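Local coordinates for protein lectin (Colocasia esculenta, PDB 5T1X) that probably binds mannose-containing glycans as a GNA-related plant lectin, at residues N7-G12 with Y88-R93; G12-G17 with F57-H62; L21-H26 with L92-F97; K63-I68 with I76-S81. All coordinates share one frame; numbering follows the deposited sequence.

Contact 1 of 4, residues N7-G12 with Y88-R93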
loop_
_atom_site.group_PDB
_atom_site.type_symbol
_atom_site.label_atom_id
_atom_site.label_comp_id
_atom_site.label_asym_id
_atom_site.label_seq_id
_atom_site.Cartn_x
_atom_site.Cartn_y
_atom_site.Cartn_z
ATOM N N ASN B 7 -5.406 6.629 -2.764
ATOM C CA ASN B 7 -5.187 5.271 -3.284
ATOM C C ASN B 7 -4.955 4.204 -2.196
ATOM O O ASN B 7 -4.610 3.073 -2.543
ATOM C CB ASN B 7 -3.985 5.280 -4.244
ATOM C CG ASN B 7 -2.683 5.694 -3.583
ATOM O OD1 ASN B 7 -2.661 6.416 -2.569
ATOM N ND2 ASN B 7 -1.560 5.259 -4.141
ATOM N N LEU B 8 -5.130 4.553 -0.901
ATOM C CA LEU B 8 -4.872 3.605 0.189
ATOM C C LEU B 8 -6.037 3.448 1.135
ATOM O O LEU B 8 -6.783 4.399 1.364
ATOM C CB LEU B 8 -3.674 4.090 1.042
ATOM C CG LEU B 8 -2.401 4.567 0.339
ATOM C CD1 LEU B 8 -1.453 5.189 1.345
ATOM C CD2 LEU B 8 -1.705 3.429 -0.405
ATOM N N LEU B 9 -6.123 2.274 1.768
ATOM C CA LEU B 9 -7.068 1.989 2.835
ATOM C C LEU B 9 -6.332 1.169 3.886
ATOM O O LEU B 9 -6.013 0.009 3.643
ATOM C CB LEU B 9 -8.350 1.283 2.332
ATOM C CG LEU B 9 -9.524 1.318 3.325
ATOM C CD1 LEU B 9 -10.156 2.689 3.369
ATOM C CD2 LEU B 9 -10.570 0.284 2.975
ATOM N N PHE B 10 -5.980 1.801 5.014
ATOM C CA PHE B 10 -5.272 1.113 6.085
ATOM C C PHE B 10 -6.267 0.388 6.974
ATOM O O PHE B 10 -7.453 0.761 7.007
ATOM C CB PHE B 10 -4.445 2.108 6.921
ATOM C CG PHE B 10 -3.299 2.726 6.172
ATOM C CD1 PHE B 10 -2.087 2.056 6.045
ATOM C CD2 PHE B 10 -3.428 3.983 5.581
ATOM C CE1 PHE B 10 -1.020 2.629 5.340
ATOM C CE2 PHE B 10 -2.362 4.553 4.874
ATOM C CZ PHE B 10 -1.167 3.870 4.755
ATOM N N SER B 11 -5.794 -0.645 7.698
ATOM C CA SER B 11 -6.608 -1.363 8.684
ATOM C C SER B 11 -7.341 -0.366 9.591
ATOM O O SER B 11 -6.716 0.566 10.114
ATOM C CB SER B 11 -5.718 -2.257 9.551
ATOM O OG SER B 11 -5.162 -3.323 8.798
ATOM N N GLY B 12 -8.643 -0.557 9.749
ATOM C CA GLY B 12 -9.440 0.316 10.605
ATOM C C GLY B 12 -10.178 1.406 9.854
ATOM O O GLY B 12 -11.206 1.873 10.334
ATOM N N TYR B 88 -2.269 -3.670 8.210
ATOM C CA TYR B 88 -2.430 -4.007 6.783
ATOM C C TYR B 88 -2.792 -2.780 5.967
ATOM O O TYR B 88 -3.246 -1.775 6.515
ATOM C CB TYR B 88 -3.512 -5.101 6.602
ATOM C CG TYR B 88 -3.047 -6.461 7.088
ATOM C CD1 TYR B 88 -2.625 -7.434 6.192
ATOM C CD2 TYR B 88 -2.944 -6.741 8.450
ATOM C CE1 TYR B 88 -2.154 -8.673 6.636
ATOM C CE2 TYR B 88 -2.443 -7.965 8.907
ATOM C CZ TYR B 88 -2.062 -8.932 7.994
ATOM O OH TYR B 88 -1.549 -10.132 8.431
ATOM N N VAL B 89 -2.583 -2.857 4.643
ATOM C CA VAL B 89 -2.958 -1.769 3.753
ATOM C C VAL B 89 -3.527 -2.360 2.466
ATOM O O VAL B 89 -3.001 -3.341 1.951
ATOM C CB VAL B 89 -1.786 -0.775 3.478
ATOM C CG1 VAL B 89 -0.639 -1.448 2.722
ATOM C CG2 VAL B 89 -2.269 0.476 2.730
ATOM N N LEU B 90 -4.622 -1.780 1.989
ATOM C CA LEU B 90 -5.208 -2.102 0.693
ATOM C C LEU B 90 -4.767 -0.994 -0.230
ATOM O O LEU B 90 -5.012 0.179 0.080
ATOM C CB LEU B 90 -6.753 -2.174 0.795
ATOM C CG LEU B 90 -7.529 -2.221 -0.534
ATOM C CD1 LEU B 90 -7.379 -3.555 -1.239
ATOM C CD2 LEU B 90 -9.013 -1.950 -0.290
ATOM N N ILE B 91 -4.079 -1.338 -1.331
ATOM C CA ILE B 91 -3.618 -0.339 -2.278
ATOM C C ILE B 91 -4.343 -0.508 -3.599
ATOM O O ILE B 91 -4.292 -1.587 -4.184
ATOM C CB ILE B 91 -2.075 -0.387 -2.510
ATOM C CG1 ILE B 91 -1.271 -0.364 -1.174
ATOM C CG2 ILE B 91 -1.625 0.757 -3.458
ATOM C CD1 ILE B 91 0.246 -0.542 -1.342
ATOM N N LEU B 92 -4.956 0.575 -4.096
ATOM C CA LEU B 92 -5.473 0.595 -5.457
ATOM C C LEU B 92 -4.280 1.057 -6.262
ATOM O O LEU B 92 -3.935 2.246 -6.237
ATOM C CB LEU B 92 -6.715 1.496 -5.631
ATOM C CG LEU B 92 -7.255 1.585 -7.081
ATOM C CD1 LEU B 92 -7.752 0.231 -7.594
ATOM C CD2 LEU B 92 -8.326 2.660 -7.207
ATOM N N ARG B 93 -3.560 0.103 -6.841
ATOM C CA ARG B 93 -2.304 0.375 -7.531
ATOM C C ARG B 93 -2.477 1.149 -8.823
ATOM O O ARG B 93 -3.540 1.116 -9.441
ATOM C CB ARG B 93 -1.583 -0.951 -7.814
ATOM C CG ARG B 93 -1.216 -1.598 -6.483
ATOM C CD ARG B 93 -0.471 -2.908 -6.534
ATOM N NE ARG B 93 -0.300 -3.528 -7.750
ATOM C CZ ARG B 93 0.318 -4.724 -8.007
ATOM N NH1 ARG B 93 0.824 -5.449 -7.028
ATOM N NH2 ARG B 93 0.405 -5.165 -9.252
HETATM O O HOH W 1 -1.889 3.965 -6.677
#

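Contact 2 of 4, residues G12-G17 with F57-H62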
loop_
_atom_site.group_PDB
_atom_site.type_symbol
_atom_site.label_atom_id
_atom_site.label_comp_id
_atom_site.label_asym_id
_atom_site.label_seq_id
_atom_site.Cartn_x
_atom_site.Cartn_y
_atom_site.Cartn_z
ATOM N N GLY B 12 -8.643 -0.557 9.749
ATOM C CA GLY B 12 -9.440 0.316 10.605
ATOM C C GLY B 12 -10.178 1.406 9.854
ATOM O O GLY B 12 -11.206 1.873 10.334
ATOM N N GLN B 13 -9.696 1.819 8.659
ATOM C CA GLN B 13 -10.427 2.850 7.915
ATOM C C GLN B 13 -11.712 2.252 7.327
ATOM O O GLN B 13 -11.784 1.046 7.083
ATOM C CB GLN B 13 -9.563 3.474 6.809
ATOM C CG GLN B 13 -8.359 4.228 7.362
ATOM C CD GLN B 13 -7.647 5.005 6.289
ATOM O OE1 GLN B 13 -7.007 4.442 5.395
ATOM N NE2 GLN B 13 -7.703 6.323 6.393
ATOM N N VAL B 14 -12.747 3.071 7.167
ATOM C CA VAL B 14 -14.000 2.571 6.592
ATOM C C VAL B 14 -14.402 3.403 5.376
ATOM O O VAL B 14 -14.189 4.625 5.356
ATOM C CB VAL B 14 -15.169 2.492 7.620
ATOM C CG1 VAL B 14 -14.777 1.707 8.875
ATOM C CG2 VAL B 14 -15.713 3.864 7.980
ATOM N N LEU B 15 -14.981 2.732 4.368
ATOM C CA LEU B 15 -15.575 3.355 3.180
ATOM C C LEU B 15 -17.044 2.945 3.116
ATOM O O LEU B 15 -17.375 1.791 3.376
ATOM C CB LEU B 15 -14.862 2.962 1.870
ATOM C CG LEU B 15 -13.413 3.415 1.646
ATOM C CD1 LEU B 15 -12.917 2.915 0.290
ATOM C CD2 LEU B 15 -13.259 4.925 1.742
ATOM N N TYR B 16 -17.923 3.872 2.756
ATOM C CA TYR B 16 -19.367 3.609 2.645
ATOM C C TYR B 16 -19.988 4.714 1.824
ATOM O O TYR B 16 -19.339 5.740 1.591
ATOM C CB TYR B 16 -20.025 3.545 4.055
ATOM C CG TYR B 16 -19.916 4.838 4.838
ATOM C CD1 TYR B 16 -20.923 5.800 4.780
ATOM C CD2 TYR B 16 -18.787 5.120 5.605
ATOM C CE1 TYR B 16 -20.805 7.012 5.463
ATOM C CE2 TYR B 16 -18.653 6.333 6.279
ATOM C CZ TYR B 16 -19.667 7.275 6.204
ATOM O OH TYR B 16 -19.550 8.470 6.865
ATOM N N GLY B 17 -21.248 4.531 1.435
ATOM C CA GLY B 17 -22.021 5.566 0.743
ATOM C C GLY B 17 -21.332 6.211 -0.442
ATOM O O GLY B 17 -21.309 7.441 -0.565
ATOM N N PHE B 57 -20.830 -0.992 4.686
ATOM C CA PHE B 57 -19.535 -0.345 4.738
ATOM C C PHE B 57 -18.463 -1.385 4.519
ATOM O O PHE B 57 -18.679 -2.566 4.797
ATOM C CB PHE B 57 -19.340 0.387 6.073
ATOM C CG PHE B 57 -19.318 -0.487 7.307
ATOM C CD1 PHE B 57 -18.115 -0.980 7.809
ATOM C CD2 PHE B 57 -20.492 -0.797 7.982
ATOM C CE1 PHE B 57 -18.094 -1.782 8.949
ATOM C CE2 PHE B 57 -20.467 -1.591 9.132
ATOM C CZ PHE B 57 -19.269 -2.074 9.607
ATOM N N LEU B 58 -17.296 -0.921 4.089
ATOM C CA LEU B 58 -16.110 -1.728 3.838
ATOM C C LEU B 58 -15.073 -1.431 4.905
ATOM O O LEU B 58 -14.805 -0.267 5.192
ATOM C CB LEU B 58 -15.552 -1.367 2.451
ATOM C CG LEU B 58 -14.320 -2.137 2.001
ATOM C CD1 LEU B 58 -14.707 -3.514 1.476
ATOM C CD2 LEU B 58 -13.577 -1.386 0.913
ATOM N N ARG B 59 -14.443 -2.468 5.452
ATOM C CA ARG B 59 -13.399 -2.248 6.449
ATOM C C ARG B 59 -12.353 -3.343 6.370
ATOM O O ARG B 59 -12.704 -4.516 6.337
ATOM C CB ARG B 59 -13.997 -2.193 7.866
ATOM C CG ARG B 59 -12.983 -1.852 8.974
ATOM C CD ARG B 59 -13.643 -1.926 10.342
ATOM N NE ARG B 59 -12.706 -1.661 11.438
ATOM C CZ ARG B 59 -11.956 -2.587 12.040
ATOM N NH1 ARG B 59 -12.005 -3.854 11.642
ATOM N NH2 ARG B 59 -11.163 -2.255 13.046
ATOM N N LEU B 60 -11.073 -2.951 6.340
ATOM C CA LEU B 60 -9.958 -3.885 6.379
ATOM C C LEU B 60 -9.579 -4.069 7.843
ATOM O O LEU B 60 -9.382 -3.067 8.548
ATOM C CB LEU B 60 -8.793 -3.319 5.560
ATOM C CG LEU B 60 -7.476 -4.111 5.562
ATOM C CD1 LEU B 60 -7.654 -5.548 4.998
ATOM C CD2 LEU B 60 -6.415 -3.340 4.808
ATOM N N ASN B 61 -9.480 -5.323 8.319
ATOM C CA ASN B 61 -9.150 -5.517 9.729
ATOM C C ASN B 61 -7.625 -5.662 9.953
ATOM O O ASN B 61 -6.830 -5.451 9.027
ATOM C CB ASN B 61 -9.936 -6.686 10.342
ATOM C CG ASN B 61 -9.525 -8.072 9.914
ATOM O OD1 ASN B 61 -8.478 -8.287 9.290
ATOM N ND2 ASN B 61 -10.334 -9.053 10.282
ATOM N N HIS B 62 -7.231 -6.006 11.184
ATOM C CA HIS B 62 -5.830 -6.117 11.565
ATOM C C HIS B 62 -5.311 -7.550 11.431
ATOM O O HIS B 62 -4.328 -7.926 12.072
ATOM C CB HIS B 62 -5.634 -5.557 12.974
ATOM C CG HIS B 62 -5.741 -4.064 12.998
ATOM N ND1 HIS B 62 -6.979 -3.428 12.977
ATOM C CD2 HIS B 62 -4.769 -3.129 12.967
ATOM C CE1 HIS B 62 -6.714 -2.131 12.958
ATOM N NE2 HIS B 62 -5.399 -1.901 12.971
HETATM O O HOH W 2 -12.498 0.928 12.419
HETATM O O HOH W 3 -9.856 -0.410 6.305
#

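Contact 3 of 4, residues L21-H26 with L92-F97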
loop_
_atom_site.group_PDB
_atom_site.type_symbol
_atom_site.label_atom_id
_atom_site.label_comp_id
_atom_site.label_asym_id
_atom_site.label_seq_id
_atom_site.Cartn_x
_atom_site.Cartn_y
_atom_site.Cartn_z
ATOM N N LEU B 21 -11.565 4.682 -3.336
ATOM C CA LEU B 21 -10.147 4.842 -3.614
ATOM C C LEU B 21 -10.029 5.218 -5.073
ATOM O O LEU B 21 -10.839 4.765 -5.895
ATOM C CB LEU B 21 -9.321 3.569 -3.320
ATOM C CG LEU B 21 -9.449 2.934 -1.937
ATOM C CD1 LEU B 21 -8.453 1.821 -1.786
ATOM C CD2 LEU B 21 -9.261 3.970 -0.821
ATOM N N THR B 22 -9.059 6.076 -5.403
ATOM C CA THR B 22 -8.822 6.506 -6.779
ATOM C C THR B 22 -7.329 6.467 -7.062
ATOM O O THR B 22 -6.523 6.781 -6.185
ATOM C CB THR B 22 -9.394 7.915 -7.058
ATOM O OG1 THR B 22 -8.795 8.859 -6.162
ATOM C CG2 THR B 22 -10.915 7.986 -6.915
ATOM N N ALA B 23 -6.964 6.056 -8.281
ATOM C CA ALA B 23 -5.573 6.033 -8.763
ATOM C C ALA B 23 -5.605 6.120 -10.264
ATOM O O ALA B 23 -6.177 5.237 -10.902
ATOM C CB ALA B 23 -4.845 4.775 -8.308
ATOM N N LYS B 24 -5.038 7.202 -10.839
ATOM C CA LYS B 24 -5.069 7.429 -12.285
ATOM C C LYS B 24 -6.550 7.417 -12.718
ATOM O O LYS B 24 -7.341 8.141 -12.106
ATOM C CB LYS B 24 -4.181 6.415 -13.047
ATOM C CG LYS B 24 -2.677 6.640 -12.794
ATOM C CD LYS B 24 -1.806 5.418 -13.109
ATOM C CE LYS B 24 -1.778 5.037 -14.568
ATOM N NZ LYS B 24 -1.095 3.734 -14.789
ATOM N N ASN B 25 -6.934 6.552 -13.677
ATOM C CA ASN B 25 -8.316 6.404 -14.142
ATOM C C ASN B 25 -9.065 5.275 -13.391
ATOM O O ASN B 25 -10.247 5.044 -13.667
ATOM C CB ASN B 25 -8.359 6.164 -15.661
ATOM C CG ASN B 25 -7.351 5.194 -16.260
ATOM O OD1 ASN B 25 -6.514 4.576 -15.582
ATOM N ND2 ASN B 25 -7.388 5.076 -17.583
ATOM N N HIS B 26 -8.398 4.587 -12.440
ATOM C CA HIS B 26 -9.020 3.496 -11.671
ATOM C C HIS B 26 -9.747 4.004 -10.430
ATOM O O HIS B 26 -9.303 4.965 -9.802
ATOM C CB HIS B 26 -7.971 2.458 -11.213
ATOM C CG HIS B 26 -6.963 2.086 -12.259
ATOM N ND1 HIS B 26 -7.341 1.473 -13.440
ATOM C CD2 HIS B 26 -5.618 2.247 -12.260
ATOM C CE1 HIS B 26 -6.226 1.293 -14.131
ATOM N NE2 HIS B 26 -5.161 1.735 -13.461
ATOM N N LEU B 92 -4.956 0.575 -4.096
ATOM C CA LEU B 92 -5.473 0.595 -5.457
ATOM C C LEU B 92 -4.280 1.057 -6.262
ATOM O O LEU B 92 -3.935 2.246 -6.237
ATOM C CB LEU B 92 -6.715 1.496 -5.631
ATOM C CG LEU B 92 -7.255 1.585 -7.081
ATOM C CD1 LEU B 92 -7.752 0.231 -7.594
ATOM C CD2 LEU B 92 -8.326 2.660 -7.207
ATOM N N ARG B 93 -3.560 0.103 -6.841
ATOM C CA ARG B 93 -2.304 0.375 -7.531
ATOM C C ARG B 93 -2.477 1.149 -8.823
ATOM O O ARG B 93 -3.540 1.116 -9.441
ATOM C CB ARG B 93 -1.583 -0.951 -7.814
ATOM C CG ARG B 93 -1.216 -1.598 -6.483
ATOM C CD ARG B 93 -0.471 -2.908 -6.534
ATOM N NE ARG B 93 -0.300 -3.528 -7.750
ATOM C CZ ARG B 93 0.318 -4.724 -8.007
ATOM N NH1 ARG B 93 0.824 -5.449 -7.028
ATOM N NH2 ARG B 93 0.405 -5.165 -9.252
ATOM N N ASP B 94 -1.392 1.786 -9.270
ATOM C CA ASP B 94 -1.389 2.517 -10.528
ATOM C C ASP B 94 -1.715 1.601 -11.711
ATOM O O ASP B 94 -2.244 2.080 -12.713
ATOM C CB ASP B 94 -0.010 3.154 -10.760
ATOM C CG ASP B 94 0.362 4.292 -9.832
ATOM O OD1 ASP B 94 -0.501 4.727 -9.038
ATOM O OD2 ASP B 94 1.513 4.746 -9.900
ATOM N N ASP B 95 -1.412 0.286 -11.590
ATOM C CA ASP B 95 -1.658 -0.676 -12.669
ATOM C C ASP B 95 -3.086 -1.286 -12.612
ATOM O O ASP B 95 -3.381 -2.175 -13.397
ATOM C CB ASP B 95 -0.572 -1.777 -12.705
ATOM C CG ASP B 95 -0.434 -2.635 -11.458
ATOM O OD1 ASP B 95 -1.259 -2.485 -10.538
ATOM O OD2 ASP B 95 0.455 -3.513 -11.440
ATOM N N GLY B 96 -3.958 -0.783 -11.732
ATOM C CA GLY B 96 -5.353 -1.216 -11.674
ATOM C C GLY B 96 -5.692 -2.330 -10.706
ATOM O O GLY B 96 -6.864 -2.502 -10.359
ATOM N N PHE B 97 -4.690 -3.108 -10.286
ATOM C CA PHE B 97 -4.904 -4.161 -9.293
ATOM C C PHE B 97 -5.185 -3.542 -7.927
ATOM O O PHE B 97 -4.618 -2.501 -7.613
ATOM C CB PHE B 97 -3.653 -5.049 -9.172
ATOM C CG PHE B 97 -3.350 -5.919 -10.368
ATOM C CD1 PHE B 97 -3.930 -7.176 -10.498
ATOM C CD2 PHE B 97 -2.474 -5.492 -11.354
ATOM C CE1 PHE B 97 -3.643 -7.984 -11.599
ATOM C CE2 PHE B 97 -2.182 -6.306 -12.454
ATOM C CZ PHE B 97 -2.765 -7.544 -12.564
#

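Contact 4 of 4, residues K63-I68 with I76-S81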
loop_
_atom_site.group_PDB
_atom_site.type_symbol
_atom_site.label_atom_id
_atom_site.label_comp_id
_atom_site.label_asym_id
_atom_site.label_seq_id
_atom_site.Cartn_x
_atom_site.Cartn_y
_atom_site.Cartn_z
ATOM N N LYS B 63 -5.924 -8.316 10.524
ATOM C CA LYS B 63 -5.515 -9.681 10.178
ATOM C C LYS B 63 -5.531 -9.834 8.652
ATOM O O LYS B 63 -5.404 -10.936 8.150
ATOM C CB LYS B 63 -6.426 -10.742 10.838
ATOM C CG LYS B 63 -6.306 -10.820 12.357
ATOM C CD LYS B 63 -7.563 -11.413 12.974
ATOM C CE LYS B 63 -7.543 -11.376 14.482
ATOM N NZ LYS B 63 -8.748 -12.031 15.061
ATOM N N GLY B 64 -5.710 -8.733 7.929
ATOM C CA GLY B 64 -5.702 -8.771 6.471
ATOM C C GLY B 64 -6.975 -9.197 5.786
ATOM O O GLY B 64 -6.950 -9.445 4.581
ATOM N N GLU B 65 -8.098 -9.253 6.530
ATOM C CA GLU B 65 -9.407 -9.602 5.976
ATOM C C GLU B 65 -10.185 -8.331 5.655
ATOM O O GLU B 65 -10.359 -7.456 6.512
ATOM C CB GLU B 65 -10.193 -10.526 6.934
ATOM C CG GLU B 65 -11.389 -11.228 6.292
ATOM C CD GLU B 65 -12.331 -11.962 7.237
ATOM O OE1 GLU B 65 -11.980 -12.132 8.426
ATOM O OE2 GLU B 65 -13.415 -12.393 6.780
ATOM N N LEU B 66 -10.625 -8.233 4.400
ATOM C CA LEU B 66 -11.412 -7.096 3.892
ATOM C C LEU B 66 -12.864 -7.529 3.869
ATOM O O LEU B 66 -13.183 -8.542 3.247
ATOM C CB LEU B 66 -10.906 -6.718 2.492
ATOM C CG LEU B 66 -11.520 -5.465 1.859
ATOM C CD1 LEU B 66 -11.084 -4.183 2.582
ATOM C CD2 LEU B 66 -11.154 -5.380 0.375
ATOM N N ILE B 67 -13.725 -6.828 4.608
ATOM C CA ILE B 67 -15.124 -7.251 4.751
ATOM C C ILE B 67 -16.098 -6.134 4.408
ATOM O O ILE B 67 -15.840 -4.968 4.708
ATOM C CB ILE B 67 -15.352 -7.727 6.225
ATOM C CG1 ILE B 67 -14.396 -8.884 6.612
ATOM C CG2 ILE B 67 -16.816 -8.159 6.467
ATOM C CD1 ILE B 67 -14.116 -8.984 8.106
ATOM N N ILE B 68 -17.237 -6.516 3.805
ATOM C CA ILE B 68 -18.403 -5.651 3.615
ATOM C C ILE B 68 -19.394 -6.103 4.667
ATOM O O ILE B 68 -19.774 -7.283 4.685
ATOM C CB ILE B 68 -19.045 -5.699 2.192
ATOM C CG1 ILE B 68 -18.052 -5.322 1.094
ATOM C CG2 ILE B 68 -20.336 -4.836 2.139
ATOM C CD1 ILE B 68 -18.663 -5.550 -0.331
ATOM N N ILE B 76 -21.640 -9.379 4.369
ATOM C CA ILE B 76 -22.174 -9.393 3.012
ATOM C C ILE B 76 -21.143 -10.013 2.052
ATOM O O ILE B 76 -21.507 -10.703 1.093
ATOM C CB ILE B 76 -22.560 -7.940 2.604
ATOM C CG1 ILE B 76 -23.662 -7.361 3.529
ATOM C CG2 ILE B 76 -22.912 -7.827 1.125
ATOM C CD1 ILE B 76 -24.949 -8.256 3.747
ATOM N N TRP B 77 -19.854 -9.740 2.297
ATOM C CA TRP B 77 -18.752 -10.216 1.467
ATOM C C TRP B 77 -17.473 -10.179 2.272
ATOM O O TRP B 77 -17.309 -9.322 3.140
ATOM C CB TRP B 77 -18.608 -9.329 0.199
ATOM C CG TRP B 77 -17.490 -9.715 -0.733
ATOM C CD1 TRP B 77 -17.563 -10.555 -1.805
ATOM C CD2 TRP B 77 -16.150 -9.201 -0.715
ATOM N NE1 TRP B 77 -16.333 -10.641 -2.425
ATOM C CE2 TRP B 77 -15.449 -9.816 -1.775
ATOM C CE3 TRP B 77 -15.459 -8.309 0.126
ATOM C CZ2 TRP B 77 -14.094 -9.555 -2.033
ATOM C CZ3 TRP B 77 -14.119 -8.050 -0.130
ATOM C CH2 TRP B 77 -13.454 -8.662 -1.200
ATOM N N SER B 78 -16.562 -11.104 1.980
ATOM C CA SER B 78 -15.237 -11.114 2.573
ATOM C C SER B 78 -14.212 -11.528 1.544
ATOM O O SER B 78 -14.501 -12.379 0.684
ATOM C CB SER B 78 -15.165 -12.062 3.765
ATOM O OG SER B 78 -13.819 -12.114 4.211
ATOM N N SER B 79 -12.991 -10.982 1.671
ATOM C CA SER B 79 -11.852 -11.379 0.830
ATOM C C SER B 79 -11.410 -12.795 1.187
ATOM O O SER B 79 -10.723 -13.450 0.404
ATOM C CB SER B 79 -10.684 -10.415 1.020
ATOM O OG SER B 79 -10.276 -10.376 2.383
ATOM N N ASN B 80 -11.787 -13.253 2.400
ATOM C CA ASN B 80 -11.411 -14.549 2.974
ATOM C C ASN B 80 -9.889 -14.703 3.108
ATOM O O ASN B 80 -9.388 -15.826 3.186
ATOM C CB ASN B 80 -12.029 -15.715 2.218
ATOM C CG ASN B 80 -13.527 -15.723 2.363
ATOM O OD1 ASN B 80 -14.258 -15.718 1.375
ATOM N ND2 ASN B 80 -14.019 -15.685 3.605
ATOM N N SER B 81 -9.171 -13.565 3.199
ATOM C CA SER B 81 -7.728 -13.539 3.462
ATOM C C SER B 81 -7.566 -13.352 4.957
ATOM O O SER B 81 -8.351 -12.643 5.585
ATOM C CB SER B 81 -7.030 -12.430 2.672
ATOM O OG SER B 81 -7.720 -11.191 2.754
#

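Contact 1 of 4, residues N7-G12 with Y88-R93
Strand 8-10 pairs antiparallel with strand 89-92 in one of the three sheets of a beta-prism II fold, the fold of GNA-related lectins. Strand 98-107 lies on the other side of strand 89-92. Leu9 and Leu90 form the hydrogen-bonded pair. Leu90 N gives a nearly straight bond to Leu9 O (2.8 Å, 173°), and Leu9 N gives a more bent one to Leu90 O. Leu92 N to Asn7 O and Ser11 N to Tyr88 O extend the ladder at its two ends. Phe10 and Val89 lie side by side and point the same way. Val89 CG2, anti to its own amide nitrogen, lies over one face of the Phe10 ring. Val89 CG2 is 3.9 Å from the centroid of the Phe10 ring, offset toward the rim, in a CH-pi contact. Leu8 runs alongside Ile91 on the same face, with Leu8 CD2 3.9 Å from Ile91 CG1. This face meets the neighbouring subunit, where the ring of His88 approaches Phe10. On the other face Leu9 CB is 4.1 Å from Leu90 CB, and these leucines reach Leu58 and Leu28. The ends are closed by polar groups. Tyr88 N donates to Ser11 OG (3.0 Å), which is also bonded to Asn61 O. A water accepts from Asn7 ND2 (2.9 Å) and donates to Leu92 O (2.7 Å). Asn7 OD1 is bonded to Asn4 of the neighbouring subunit. All the touching residues are buried, so these backbone, hydroxyl and water bonds satisfy polar atoms where bulk solvent has little access.

Contact 2 of 4, residues G12-G17 with F57-H62
Val14 and Arg59 cross obliquely, Val14 CG1 resting 4.0 Å from Arg59 CG. The extended arginine chain reaches along its own strand toward the C-terminal end, to Gly12. One guanidinium face lies under Gly12 N, and Arg59 NE is 3.9 Å from Gly12 CA. At the guanidinium edge, in its plane, a water accepts from Arg59 NE (2.8 Å) and donates to Gly12 O. Tyr16 and Phe57 meet near the backbone, Tyr16 CB 3.8 Å from Phe57 CB. In both, CG sits between the backbone N and the carbonyl carbon (62° and 64°), and both rings lead away from the opposite strand. Strands 14-16 and 57-60 run antiparallel at one margin of a four-stranded sheet of the beta-prism II fold, and 14-16 is its outermost strand within the chain. Its bonding is weak. Leu15 and Leu58 hold the centre by two backbone bonds, Leu58 N to Leu15 O being the shorter at 2.8 Å. Their side chains turn to the opposite face from Val14 and Arg59, toward Met30 and Leu9. There Leu15 CD1 stands 4.4 Å from Leu58 CD2. Gly12 N bonds directly to Leu60 O (2.9 Å). Between these links a second water joins the strands: it accepts from Leu60 N (2.8 Å) and donates to Gln13 O. Gln13 CB points away from strand 57-60, and Gln13 OE1 is hydrogen-bonded to Phe10 N.

Contact 3 of 4, residues L21-H26 with L92-F97
His26 packs against Gly96 where two beta turns meet at one end of the beta-prism II fold. The type II' turn from Ala23 to His26 links strands 19-23 and 26-30. The type I turn from Arg93 to Gly96 lies between strands 89-92 and 98-107. The contact thus joins the turns of hairpins from two different sheets. Deeper in, Leu92 packs against Leu21, Ala23 and His26. With CG opposite the amide nitrogen (178°) and a second torsion of 64°, Leu92 CD2 lies 3.5 Å from Leu21 O and 3.6 Å from His26 O. Ala23 CB touches Leu92 O (3.4 Å). Nearer the surface Lys24 crosses Asp94 at about a right angle. Its chain bends at the third torsion (66°) and brings Lys24 NZ to Asp94 O (2.9 Å), above the carbonyl plane. Asp94 O also takes a weak bond from His26 NE2 (3.0 Å), so two side chains grip one turn carbonyl. Within the second turn, Gly96 N bonds to Arg93 O (3.0 Å). The neighbouring subunit reaches this turn too: its Tyr5 OH bonds Asp94 N and its Trp106 NE1 bonds Asp95 O. The His26 ring is sandwiched. Asn25 OD1 lies over one face, toward the rim, and Gly96 CA sits over the centre of the opposite face, 3.4 Å from the centroid in a CH-pi contact.

Contact 4 of 4, residues K63-I68 with I76-S81
Ile68 packs closely against both Ile76 and Trp77. Ile68 CG2 is 3.8 Å from Ile76 CB, and Ile68 CD1 is as far from Trp77 CB. Ile68 O takes a short, nearly straight bond from Ile76 N (2.8 Å) and a long, weak one from Trp77 N. Leu66 CD2 approaches the rim of the indole at Trp77 CZ3 (4.0 Å). Phe101 of the neighbouring subunit packs on Trp77. The loop end is also tightly bonded, but by hydroxyls. Leu66 N points almost straight at Ser79 OG (3.0 Å, 170°). Ser79 OG donates to Ser81 OG, which donates to Gly64 O (2.6 Å), so a chain of two hydroxyls links Leu66 N to Gly64 O. The more open side carries Glu65, Ile67 and Ser78, all partly exposed, with Lys63 and Asn80 exposed nearby. There an extended Glu65 receives Ser78 OG on the anti lone pair of OE2 (2.6 Å). Ser78 OG in turn accepts from Asn80 N, an ST turn that leads the chain out of the strand. The whole is an antiparallel beta hairpin, 66-69 with 75-78, with a classic beta bulge at Ile76 and Trp77 opposite Ile68.

How the contacts relate
Contacts 2 and 4 belong to one four-stranded sheet: strands 57-60 and 66-69 are neighbours, joined by Arg59 N to Ile67 O at 3.0 Å, and the centres are about 10 Å apart. Contact 1 belongs to a second sheet. It shares Gly12 with contact 2, and Ser11 OG reaches Asn61 O at 2.7 Å, a probable hydrogen bond between the loops that follow strands 8-10 and 57-60. Contact 1 meets contact 4 where Tyr88 CD1 lies 3.4 Å from Gly64 CA. Contact 3 continues from contact 1 through Leu92 and Arg93 and brings in the third sheet. Contacts 3 and 4 do not touch; their centres are about 20 Å apart, on opposite sides of the chain's centre.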